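Local coordinates for probable sugar kinase (PDB 3KZH), which is probably a carbohydrate kinase of the pfkB (ribokinase-like) family, expected to phosphorylate a sugar, and holds beta-D-glucopyranose in this crystal, at residues 44-57 with 257-269. Residues are numbered along the deposited sequence; the frame is centred on the assembly and turned at random.
Sequences VCRNIAENMARVGV and DSFVAGLGYGYMN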
ATOM      1  N   VAL A  44     -13.281  -4.623 -11.458  1.00 22.52           N
ATOM      2  CA  VAL A  44     -14.698  -5.058 -11.449  1.00 22.48           C
ATOM      3  C   VAL A  44     -14.923  -6.380 -10.709  1.00 20.88           C
ATOM      4  O   VAL A  44     -15.744  -6.460  -9.789  1.00 15.61           O
ATOM      5  CB  VAL A  44     -15.271  -5.172 -12.913  1.00 24.04           C
ATOM      6  CG1 VAL A  44     -16.676  -5.783 -12.927  1.00 22.79           C
ATOM      7  CG2 VAL A  44     -15.313  -3.798 -13.578  1.00 23.16           C
ATOM      8  N   CYS A  45     -14.137  -7.383 -11.090  1.00 20.35           N
ATOM      9  CA  CYS A  45     -14.200  -8.716 -10.513  1.00 19.75           C
ATOM     10  C   CYS A  45     -13.850  -8.771  -9.033  1.00 20.72           C
ATOM     11  O   CYS A  45     -14.483  -9.518  -8.282  1.00 19.33           O
ATOM     12  CB  CYS A  45     -13.344  -9.662 -11.336  1.00 20.72           C
ATOM     13  SG  CYS A  45     -14.035  -9.976 -12.997  1.00 15.57           S
ATOM     14  N   ARG A  46     -12.901  -7.934  -8.602  1.00 21.49           N
ATOM     15  CA  ARG A  46     -12.511  -7.870  -7.187  1.00 21.47           C
ATOM     16  C   ARG A  46     -13.599  -7.220  -6.349  1.00 18.59           C
ATOM     17  O   ARG A  46     -13.788  -7.589  -5.195  1.00 16.36           O
ATOM     18  CB  ARG A  46     -11.180  -7.125  -6.987  1.00 22.49           C
ATOM     19  CG  ARG A  46     -10.492  -7.429  -5.632  1.00 21.46           C
ATOM     20  CD  ARG A  46     -10.001  -6.189  -4.912  1.00 25.77           C
ATOM     21  NE  ARG A  46     -11.014  -5.664  -3.993  1.00 29.85           N
ATOM     22  CZ  ARG A  46     -11.913  -4.743  -4.313  1.00 28.72           C
ATOM     23  NH1 ARG A  46     -11.915  -4.231  -5.526  1.00 31.99           N
ATOM     24  NH2 ARG A  46     -12.863  -4.411  -3.464  1.00 28.18           N
ATOM     25  N   ASN A  47     -14.304  -6.262  -6.953  1.00 17.61           N
ATOM     26  CA  ASN A  47     -15.408  -5.558  -6.314  1.00 20.38           C
ATOM     27  C   ASN A  47     -16.592  -6.523  -6.185  1.00 20.72           C
ATOM     28  O   ASN A  47     -17.235  -6.561  -5.139  1.00 20.45           O
ATOM     29  CB  ASN A  47     -15.835  -4.313  -7.128  1.00 22.85           C
ATOM     30  CG  ASN A  47     -14.694  -3.315  -7.366  1.00 26.38           C
ATOM     31  OD1 ASN A  47     -13.859  -3.080  -6.502  1.00 26.87           O
ATOM     32  ND2 ASN A  47     -14.675  -2.717  -8.551  1.00 26.24           N
ATOM     33  N   ILE A  48     -16.845  -7.328  -7.227  1.00 19.04           N
ATOM     34  CA  ILE A  48     -17.949  -8.304  -7.220  1.00 19.16           C
ATOM     35  C   ILE A  48     -17.744  -9.308  -6.079  1.00 17.55           C
ATOM     36  O   ILE A  48     -18.632  -9.473  -5.241  1.00 10.91           O
ATOM     37  CB  ILE A  48     -18.110  -9.057  -8.597  1.00 18.37           C
ATOM     38  CG1 ILE A  48     -18.558  -8.079  -9.686  1.00 20.07           C
ATOM     39  CG2 ILE A  48     -19.142 -10.183  -8.495  1.00 16.68           C
ATOM     40  CD1 ILE A  48     -18.523  -8.624 -11.114  1.00 17.37           C
ATOM     41  N   ALA A  49     -16.544  -9.899  -6.035  1.00 14.33           N
ATOM     42  CA  ALA A  49     -16.140 -10.865  -5.014  1.00 15.44           C
ATOM     43  C   ALA A  49     -16.252 -10.316  -3.590  1.00 16.22           C
ATOM     44  O   ALA A  49     -16.699 -11.038  -2.693  1.00 13.80           O
ATOM     45  CB  ALA A  49     -14.738 -11.336  -5.278  1.00 12.69           C
ATOM     46  N   GLU A  50     -15.907  -9.033  -3.404  1.00 17.92           N
ATOM     47  CA  GLU A  50     -16.008  -8.379  -2.086  1.00 19.85           C
ATOM     48  C   GLU A  50     -17.472  -8.259  -1.661  1.00 18.97           C
ATOM     49  O   GLU A  50     -17.827  -8.717  -0.569  1.00 18.35           O
ATOM     50  CB  GLU A  50     -15.325  -6.987  -2.028  1.00 18.93           C
ATOM     51  CG  GLU A  50     -15.118  -6.525  -0.568  1.00 21.76           C
ATOM     52  CD  GLU A  50     -14.674  -5.077  -0.346  1.00 22.73           C
ATOM     53  OE1 GLU A  50     -13.921  -4.506  -1.157  1.00 20.88           O
ATOM     54  OE2 GLU A  50     -15.063  -4.510   0.698  1.00 24.13           O
ATOM     55  N   ASN A  51     -18.311  -7.725  -2.557  1.00 16.35           N
ATOM     56  CA  ASN A  51     -19.756  -7.543  -2.322  1.00 17.23           C
ATOM     57  C   ASN A  51     -20.469  -8.871  -1.987  1.00 15.66           C
ATOM     58  O   ASN A  51     -21.375  -8.903  -1.154  1.00 13.40           O
ATOM     59  CB  ASN A  51     -20.441  -6.921  -3.551  1.00 17.72           C
ATOM     60  CG  ASN A  51     -20.070  -5.472  -3.784  1.00 18.14           C
ATOM     61  OD1 ASN A  51     -19.370  -5.139  -4.750  1.00 10.96           O
ATOM     62  ND2 ASN A  51     -20.595  -4.595  -2.945  1.00 19.77           N
HETATM   63  N   MSE A  52     -19.991  -9.957  -2.611  1.00 14.87           N
HETATM   64  CA  MSE A  52     -20.499 -11.327  -2.439  1.00 15.79           C
HETATM   65  C   MSE A  52     -20.159 -11.896  -1.056  1.00 13.89           C
HETATM   66  O   MSE A  52     -21.024 -12.426  -0.357  1.00  8.73           O
HETATM   67  CB  MSE A  52     -19.921 -12.258  -3.519  1.00 18.49           C
HETATM   68  CG  MSE A  52     -20.771 -12.406  -4.757  1.00 22.85           C
HETATM   69 SE   MSE A  52     -20.130 -13.716  -6.012  1.00 24.26          SE
HETATM   70  CE  MSE A  52     -21.243 -13.189  -7.547  1.00 21.49           C
ATOM     71  N   ALA A  53     -18.891 -11.775  -0.675  1.00 11.08           N
ATOM     72  CA  ALA A  53     -18.381 -12.244   0.614  1.00 14.86           C
ATOM     73  C   ALA A  53     -19.016 -11.436   1.751  1.00 15.09           C
ATOM     74  O   ALA A  53     -19.315 -11.983   2.822  1.00 14.22           O
ATOM     75  CB  ALA A  53     -16.871 -12.113   0.643  1.00  9.50           C
ATOM     76  N   ARG A  54     -19.290 -10.155   1.472  1.00 14.54           N
ATOM     77  CA  ARG A  54     -19.920  -9.245   2.431  1.00 17.30           C
ATOM     78  C   ARG A  54     -21.347  -9.643   2.798  1.00 18.51           C
ATOM     79  O   ARG A  54     -21.775  -9.414   3.918  1.00 17.18           O
ATOM     80  CB  ARG A  54     -19.901  -7.799   1.912  1.00 17.10           C
ATOM     81  CG  ARG A  54     -18.624  -7.047   2.277  1.00 16.27           C
ATOM     82  CD  ARG A  54     -18.573  -5.651   1.676  1.00 13.59           C
ATOM     83  NE  ARG A  54     -17.447  -4.877   2.200  1.00 13.09           N
ATOM     84  CZ  ARG A  54     -17.495  -4.112   3.293  1.00 15.78           C
ATOM     85  NH1 ARG A  54     -18.616  -4.001   3.989  1.00 16.40           N
ATOM     86  NH2 ARG A  54     -16.411  -3.488   3.715  1.00 16.62           N
ATOM     87  N   VAL A  55     -22.065 -10.260   1.858  1.00 17.73           N
ATOM     88  CA  VAL A  55     -23.436 -10.692   2.102  1.00 19.20           C
ATOM     89  C   VAL A  55     -23.545 -12.173   2.470  1.00 20.54           C
ATOM     90  O   VAL A  55     -24.642 -12.728   2.547  1.00 20.79           O
ATOM     91  CB  VAL A  55     -24.398 -10.302   0.951  1.00 20.33           C
ATOM     92  CG1 VAL A  55     -24.469  -8.790   0.816  1.00 18.19           C
ATOM     93  CG2 VAL A  55     -23.980 -10.944  -0.357  1.00 19.92           C
ATOM     94  N   GLY A  56     -22.386 -12.799   2.682  1.00 20.47           N
ATOM     95  CA  GLY A  56     -22.329 -14.190   3.093  1.00 20.81           C
ATOM     96  C   GLY A  56     -22.147 -15.295   2.076  1.00 20.17           C
ATOM     97  O   GLY A  56     -22.231 -16.459   2.453  1.00 20.93           O
ATOM     98  N   VAL A  57     -21.896 -14.965   0.811  1.00 20.14           N
ATOM     99  CA  VAL A  57     -21.688 -15.996  -0.213  1.00 20.06           C
ATOM    100  C   VAL A  57     -20.285 -16.563  -0.036  1.00 18.79           C
ATOM    101  O   VAL A  57     -19.342 -15.819   0.220  1.00 18.37           O
ATOM    102  CB  VAL A  57     -21.805 -15.442  -1.680  1.00 18.24           C
ATOM    103  CG1 VAL A  57     -21.765 -16.569  -2.710  1.00 19.97           C
ATOM    104  CG2 VAL A  57     -23.052 -14.618  -1.851  1.00 18.87           C
ATOM    105  N   ASP A 257     -21.539  -3.753 -10.218  1.00 19.28           N
ATOM    106  CA  ASP A 257     -20.681  -4.786  -9.629  1.00 20.80           C
ATOM    107  C   ASP A 257     -21.446  -5.460  -8.486  1.00 20.26           C
ATOM    108  O   ASP A 257     -21.442  -6.683  -8.352  1.00 20.04           O
ATOM    109  CB  ASP A 257     -19.391  -4.180  -9.039  1.00 22.03           C
ATOM    110  CG  ASP A 257     -18.521  -3.460 -10.064  1.00 24.50           C
ATOM    111  OD1 ASP A 257     -18.709  -3.617 -11.291  1.00 26.24           O
ATOM    112  OD2 ASP A 257     -17.621  -2.719  -9.612  1.00 22.96           O
ATOM    113  N   SER A 258     -22.078  -4.624  -7.666  1.00 16.64           N
ATOM    114  CA  SER A 258     -22.889  -5.038  -6.535  1.00 14.50           C
ATOM    115  C   SER A 258     -24.135  -5.772  -6.991  1.00 15.01           C
ATOM    116  O   SER A 258     -24.615  -6.655  -6.270  1.00 14.43           O
ATOM    117  CB  SER A 258     -23.306  -3.828  -5.720  1.00 14.48           C
ATOM    118  OG  SER A 258     -22.194  -3.252  -5.100  1.00 19.97           O
ATOM    119  N   PHE A 259     -24.657  -5.406  -8.173  1.00 11.79           N
ATOM    120  CA  PHE A 259     -25.841  -6.072  -8.733  1.00 11.88           C
ATOM    121  C   PHE A 259     -25.499  -7.502  -9.108  1.00 10.20           C
ATOM    122  O   PHE A 259     -26.294  -8.394  -8.834  1.00 11.18           O
ATOM    123  CB  PHE A 259     -26.429  -5.342  -9.965  1.00 11.50           C
ATOM    124  CG  PHE A 259     -27.762  -5.902 -10.429  1.00 10.77           C
ATOM    125  CD1 PHE A 259     -28.955  -5.484  -9.825  1.00 11.91           C
ATOM    126  CD2 PHE A 259     -27.825  -6.917 -11.406  1.00 12.51           C
ATOM    127  CE1 PHE A 259     -30.201  -6.081 -10.173  1.00 11.40           C
ATOM    128  CE2 PHE A 259     -29.057  -7.519 -11.765  1.00 11.29           C
ATOM    129  CZ  PHE A 259     -30.248  -7.103 -11.145  1.00 11.81           C
ATOM    130  N   VAL A 260     -24.327  -7.707  -9.723  1.00  8.89           N
ATOM    131  CA  VAL A 260     -23.851  -9.036 -10.148  1.00 13.86           C
ATOM    132  C   VAL A 260     -23.672  -9.937  -8.923  1.00 15.23           C
ATOM    133  O   VAL A 260     -24.021 -11.128  -8.944  1.00 11.09           O
ATOM    134  CB  VAL A 260     -22.514  -8.954 -10.974  1.00 14.00           C
ATOM    135  CG1 VAL A 260     -21.977 -10.345 -11.319  1.00 14.54           C
ATOM    136  CG2 VAL A 260     -22.750  -8.204 -12.274  1.00 16.53           C
ATOM    137  N   ALA A 261     -23.189  -9.321  -7.844  1.00 13.40           N
ATOM    138  CA  ALA A 261     -22.989 -10.001  -6.580  1.00 17.13           C
ATOM    139  C   ALA A 261     -24.298 -10.478  -5.961  1.00 16.07           C
ATOM    140  O   ALA A 261     -24.371 -11.574  -5.407  1.00 15.21           O
ATOM    141  CB  ALA A 261     -22.242  -9.117  -5.638  1.00 12.30           C
ATOM    142  N   GLY A 262     -25.337  -9.662  -6.135  1.00 17.24           N
ATOM    143  CA  GLY A 262     -26.659  -9.970  -5.620  1.00 17.24           C
ATOM    144  C   GLY A 262     -27.319 -11.103  -6.372  1.00 18.28           C
ATOM    145  O   GLY A 262     -28.137 -11.807  -5.795  1.00 17.57           O
ATOM    146  N   LEU A 263     -26.996 -11.234  -7.667  1.00 18.22           N
ATOM    147  CA  LEU A 263     -27.477 -12.332  -8.520  1.00 18.79           C
ATOM    148  C   LEU A 263     -26.839 -13.607  -7.995  1.00 18.92           C
ATOM    149  O   LEU A 263     -27.482 -14.651  -7.919  1.00 16.77           O
ATOM    150  CB  LEU A 263     -27.045 -12.152  -9.982  1.00 18.59           C
ATOM    151  CG  LEU A 263     -27.593 -10.988 -10.805  1.00 17.31           C
ATOM    152  CD1 LEU A 263     -26.961 -11.010 -12.186  1.00 16.45           C
ATOM    153  CD2 LEU A 263     -29.112 -11.060 -10.881  1.00 12.91           C
ATOM    154  N   GLY A 264     -25.567 -13.474  -7.605  1.00 20.15           N
ATOM    155  CA  GLY A 264     -24.804 -14.559  -7.030  1.00 19.03           C
ATOM    156  C   GLY A 264     -25.443 -15.046  -5.749  1.00 18.72           C
ATOM    157  O   GLY A 264     -25.713 -16.232  -5.621  1.00 16.98           O
ATOM    158  N   TYR A 265     -25.834 -14.111  -4.884  1.00 19.47           N
ATOM    159  CA  TYR A 265     -26.517 -14.440  -3.627  1.00 21.48           C
ATOM    160  C   TYR A 265     -27.850 -15.161  -3.895  1.00 21.76           C
ATOM    161  O   TYR A 265     -28.131 -16.207  -3.287  1.00 18.71           O
ATOM    162  CB  TYR A 265     -26.750 -13.157  -2.803  1.00 21.58           C
ATOM    163  CG  TYR A 265     -27.463 -13.363  -1.475  1.00 23.34           C
ATOM    164  CD1 TYR A 265     -26.736 -13.627  -0.298  1.00 22.31           C
ATOM    165  CD2 TYR A 265     -28.882 -13.352  -1.401  1.00 25.06           C
ATOM    166  CE1 TYR A 265     -27.402 -13.888   0.930  1.00 26.54           C
ATOM    167  CE2 TYR A 265     -29.559 -13.612  -0.181  1.00 28.14           C
ATOM    168  CZ  TYR A 265     -28.815 -13.879   0.977  1.00 27.83           C
ATOM    169  OH  TYR A 265     -29.480 -14.151   2.152  1.00 29.97           O
ATOM    170  N   GLY A 266     -28.646 -14.584  -4.803  1.00 20.85           N
ATOM    171  CA  GLY A 266     -29.949 -15.120  -5.171  1.00 21.98           C
ATOM    172  C   GLY A 266     -29.937 -16.540  -5.701  1.00 22.61           C
ATOM    173  O   GLY A 266     -30.757 -17.364  -5.297  1.00 20.27           O
ATOM    174  N   TYR A 267     -28.967 -16.819  -6.573  1.00 22.29           N
ATOM    175  CA  TYR A 267     -28.765 -18.134  -7.178  1.00 22.75           C
ATOM    176  C   TYR A 267     -28.375 -19.195  -6.149  1.00 25.01           C
ATOM    177  O   TYR A 267     -28.931 -20.289  -6.140  1.00 27.69           O
ATOM    178  CB  TYR A 267     -27.657 -18.055  -8.239  1.00 21.16           C
ATOM    179  CG  TYR A 267     -28.004 -17.342  -9.533  1.00 19.95           C
ATOM    180  CD1 TYR A 267     -29.331 -16.959  -9.823  1.00 18.01           C
ATOM    181  CD2 TYR A 267     -27.006 -17.057 -10.491  1.00 16.87           C
ATOM    182  CE1 TYR A 267     -29.663 -16.318 -11.021  1.00 19.73           C
ATOM    183  CE2 TYR A 267     -27.331 -16.408 -11.722  1.00 17.76           C
ATOM    184  CZ  TYR A 267     -28.667 -16.045 -11.967  1.00 17.65           C
ATOM    185  OH  TYR A 267     -29.034 -15.415 -13.127  1.00 14.72           O
HETATM  186  N   MSE A 268     -27.468 -18.824  -5.247  1.00 25.72           N
HETATM  187  CA  MSE A 268     -26.955 -19.704  -4.199  1.00 26.37           C
HETATM  188  C   MSE A 268     -28.028 -20.062  -3.158  1.00 27.85           C
HETATM  189  O   MSE A 268     -28.060 -21.184  -2.646  1.00 27.91           O
HETATM  190  CB  MSE A 268     -25.701 -19.080  -3.551  1.00 26.64           C
HETATM  191  CG  MSE A 268     -24.528 -18.818  -4.518  1.00 25.95           C
HETATM  192 SE   MSE A 268     -23.764 -20.479  -5.100  1.00 32.10          SE
HETATM  193  CE  MSE A 268     -23.090 -20.150  -6.790  1.00 25.95           C
ATOM    194  N   ASN A 269     -28.968 -19.145  -2.949  1.00 28.01           N
ATOM    195  CA  ASN A 269     -30.063 -19.353  -2.002  1.00 30.60           C
ATOM    196  C   ASN A 269     -31.375 -19.808  -2.652  1.00 31.32           C
ATOM    197  O   ASN A 269     -32.415 -19.855  -1.986  1.00 31.40           O
ATOM    198  CB  ASN A 269     -30.268 -18.104  -1.133  1.00 29.88           C
ATOM    199  CG  ASN A 269     -29.071 -17.820  -0.249  1.00 31.36           C
ATOM    200  OD1 ASN A 269     -28.783 -18.577   0.680  1.00 31.60           O
ATOM    201  ND2 ASN A 269     -28.340 -16.760  -0.561  1.00 28.94           N
TER
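Asp-257 pushes its carboxylate as a knob into the hole formed by Val-44, Asn-47, Ile-48 and Asn-51. Asp-257 OD2 takes a hydrogen bond from Asn-47 ND2 at 3.1 Å. The bond is bent, 141° at the hydrogen, and the donor comes from above the carboxylate plane, although the amide and carboxylate planes lie nearly parallel. Arg-46 NH1 sits suspiciously close to Asn-47 OD1, so a bond there is doubtful; the arginine's NH2 joins the salt-bridge network with Glu-50 and Arg-54. On the other oxygen, Asp-257 OD1, sits CG1 of Val-44.

The packing stays tight one turn further on, where Ala-261 brings its CB to 3.5 Å from CB of Asn-51 and 3.6 Å from the carbonyl O of Ile-48. Ile-48 CD1 rests on Val-260 CG1, close to the glucose pocket, and both side chains also touch Asp-166 of that pocket. In the pfkB fold these are two helices on the same side of the central sheet; here they cross at -47° with axes 8.0 Å apart, and Ile-48 and Met-52 also rest on Val-141 of strand 139-143. Met-52, a selenomethionine, has its chain drawn out straight past CG (chi2 -174°), which carries its CE to 3.9 Å from CA of Gly-264, a residue with no side chain to block the methyl.

Toward the C-terminal ends the fit slackens and partly meets solvent. Helix 44-54 closes in a Schellman motif with Gly-56 at C-prime, and the chain turns so that Val-57 CG2 lies at the edge of the Tyr-265 ring. CG2 of Val-55 reaches CD1 of Tyr-265 at 3.8 Å, while Asn-269 ND2 lies over one ring face and bonds to that tyrosine's own carbonyl. Partly exposed Met-268 ends the row, its CG 4.0 Å from CG1 of Val-57.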